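Local coordinates for protein glycerol kinase, putative (Plasmodium falciparum, PDB 2W40) that probably transfers a phosphate from ATP to glycerol, giving sn-glycerol 3-phosphate, as an FGGY-family kinase of the sugar kinase/Hsp70/actin superfamily, at residues Ser490-Asn493 with Lys494-Arg498. Residues are numbered along the deposited sequence; the frame is centred on the assembly and turned at random.
Sequences SEWN and KAVER. With EDO (1,2-ethanediol), chain B.
Four successive backbone hydrogen bonds, each from N-H of residue i+4 to the carbonyl of residue i, join Ser490-Asn493 to Lys494-Arg498 within one unbroken alpha-helix, running from Lys494 N to Ser490 O, Ala495 N to Glu491 O, Val496 N to Trp492 O and Glu497 N to Asn493 O. The first measures 2.9 Å, and the third, Val496 N to Trp492 O, is 2.8 Å with a nearly straight N-H...O angle of 167°. One turn of such a helix brings residues i and i+4 onto a common face, as Trp492 and Val496 illustrate. The indole has CG anti to the backbone N (chi1 167°), which puts CG beside the residue's own carbonyl carbon and leans the ring slightly toward the following turn, and Val496 lays its CG2 methyl over one face. That methyl is 3.7 Å from the centroid of the five-membered ring, a CH-pi contact, and closest to Trp492 CE2, at 3.4 Å from Val496 CG2. It sits off-centre toward the rim, over the NE1-CE2-CZ2 side, and so touches both rings. The buried indole NE1 is satisfied by Glu394. On another side, Lys494 passes its CG 3.2 Å from Ser490 O, then bends back at chi3 and chi4. Its ammonium meets a water 3.1 Å from NZ, and the same water donates to Glu491 O, giving that carbonyl a second partner besides Ala495 N. Glu491 OE1 accepts a weak hydrogen bond from O2 of an ethanediol, probably from the crystallisation liquor. Helix 482-500 packs its buried side onto helix 377-403, where Phe390 stacks with Trp492, and onto strands 347-349 and 366-371, where Ile347, Val349 and Tyr369 meet Ala495, while Lys494, Glu497 and Arg498 pack on Leu503 of the second subunit.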
loop_
_atom_site.group_PDB
_atom_site.type_symbol
_atom_site.label_atom_id
_atom_site.label_comp_id
_atom_site.label_asym_id
_atom_site.label_seq_id
_atom_site.Cartn_x
_atom_site.Cartn_y
_atom_site.Cartn_z
ATOM N N SER C 490 -13.596 16.088 -0.249
ATOM C CA SER C 490 -12.675 16.618 -1.328
ATOM C C SER C 490 -11.361 15.812 -1.456
ATOM O O SER C 490 -10.863 15.539 -2.585
ATOM C CB SER C 490 -12.413 18.121 -1.068
ATOM O OG SER C 490 -11.273 18.510 -1.849
ATOM N N GLU C 491 -10.759 15.436 -0.333
ATOM C CA GLU C 491 -9.592 14.662 -0.310
ATOM C C GLU C 491 -9.846 13.303 -0.987
ATOM O O GLU C 491 -9.023 12.837 -1.776
ATOM C CB GLU C 491 -9.030 14.434 1.069
ATOM C CG GLU C 491 -8.465 15.748 1.621
ATOM C CD GLU C 491 -8.286 15.826 3.143
ATOM O OE1 GLU C 491 -8.653 14.909 3.996
ATOM O OE2 GLU C 491 -7.757 16.920 3.497
ATOM N N TRP C 492 -10.955 12.648 -0.613
ATOM C CA TRP C 492 -11.332 11.407 -1.232
ATOM C C TRP C 492 -11.509 11.542 -2.741
ATOM O O TRP C 492 -10.975 10.792 -3.596
ATOM C CB TRP C 492 -12.621 10.972 -0.611
ATOM C CG TRP C 492 -13.303 9.851 -1.354
ATOM C CD1 TRP C 492 -14.392 9.979 -2.168
ATOM C CD2 TRP C 492 -12.907 8.472 -1.436
ATOM N NE1 TRP C 492 -14.694 8.790 -2.746
ATOM C CE2 TRP C 492 -13.849 7.837 -2.252
ATOM C CE3 TRP C 492 -11.944 7.710 -0.811
ATOM C CZ2 TRP C 492 -13.799 6.478 -2.563
ATOM C CZ3 TRP C 492 -11.907 6.341 -1.099
ATOM C CH2 TRP C 492 -12.855 5.753 -1.927
ATOM N N ASN C 493 -12.226 12.583 -3.072
ATOM C CA ASN C 493 -12.557 12.849 -4.511
ATOM C C ASN C 493 -11.313 13.046 -5.362
ATOM O O ASN C 493 -11.214 12.523 -6.456
ATOM C CB ASN C 493 -13.426 14.083 -4.648
ATOM C CG ASN C 493 -14.863 13.861 -4.325
ATOM O OD1 ASN C 493 -15.348 12.716 -4.310
ATOM N ND2 ASN C 493 -15.590 14.997 -4.025
ATOM N N LYS C 494 -10.310 13.703 -4.825
ATOM C CA LYS C 494 -9.066 13.931 -5.581
ATOM C C LYS C 494 -8.297 12.630 -5.731
ATOM O O LYS C 494 -7.744 12.345 -6.778
ATOM C CB LYS C 494 -8.236 14.969 -4.895
ATOM C CG LYS C 494 -8.865 16.316 -4.987
ATOM C CD LYS C 494 -7.968 17.425 -4.637
ATOM C CE LYS C 494 -6.709 17.041 -3.824
ATOM N NZ LYS C 494 -6.919 16.947 -2.304
ATOM N N ALA C 495 -8.266 11.782 -4.687
ATOM C CA ALA C 495 -7.640 10.437 -4.759
ATOM C C ALA C 495 -8.389 9.558 -5.745
ATOM O O ALA C 495 -7.780 8.932 -6.585
ATOM C CB ALA C 495 -7.725 9.814 -3.379
ATOM N N VAL C 496 -9.713 9.592 -5.784
ATOM C CA VAL C 496 -10.481 8.843 -6.860
ATOM C C VAL C 496 -10.167 9.372 -8.274
ATOM O O VAL C 496 -9.849 8.622 -9.252
ATOM C CB VAL C 496 -11.969 8.817 -6.578
ATOM C CG1 VAL C 496 -12.700 8.075 -7.688
ATOM C CG2 VAL C 496 -12.221 8.128 -5.233
ATOM N N GLU C 497 -10.052 10.667 -8.374
ATOM C CA GLU C 497 -9.685 11.271 -9.702
ATOM C C GLU C 497 -8.323 10.774 -10.122
ATOM O O GLU C 497 -8.097 10.475 -11.327
ATOM C CB GLU C 497 -9.746 12.798 -9.616
ATOM C CG GLU C 497 -9.610 13.457 -10.921
ATOM C CD GLU C 497 -9.885 14.968 -10.840
ATOM O OE1 GLU C 497 -10.179 15.477 -9.699
ATOM O OE2 GLU C 497 -9.768 15.604 -11.937
ATOM N N ARG C 498 -7.330 10.799 -9.216
ATOM C CA ARG C 498 -5.949 10.303 -9.490
ATOM C C ARG C 498 -6.041 8.861 -9.966
ATOM O O ARG C 498 -5.298 8.436 -10.879
ATOM C CB ARG C 498 -4.977 10.343 -8.287
ATOM C CG ARG C 498 -4.595 11.649 -7.826
ATOM C CD ARG C 498 -3.602 11.534 -6.722
ATOM N NE ARG C 498 -3.644 12.810 -6.042
ATOM C CZ ARG C 498 -3.178 13.944 -6.599
ATOM N NH1 ARG C 498 -2.386 13.926 -7.668
ATOM N NH2 ARG C 498 -3.344 15.101 -5.960
HETATM C C1 EDO B . -9.776 11.517 4.855
HETATM O O1 EDO B . -10.569 11.140 6.007
HETATM C C2 EDO B . -8.280 11.462 5.233
HETATM O O2 EDO B . -7.962 12.440 6.273
HETATM O O HOH W 1 -6.622 13.909 -1.955
#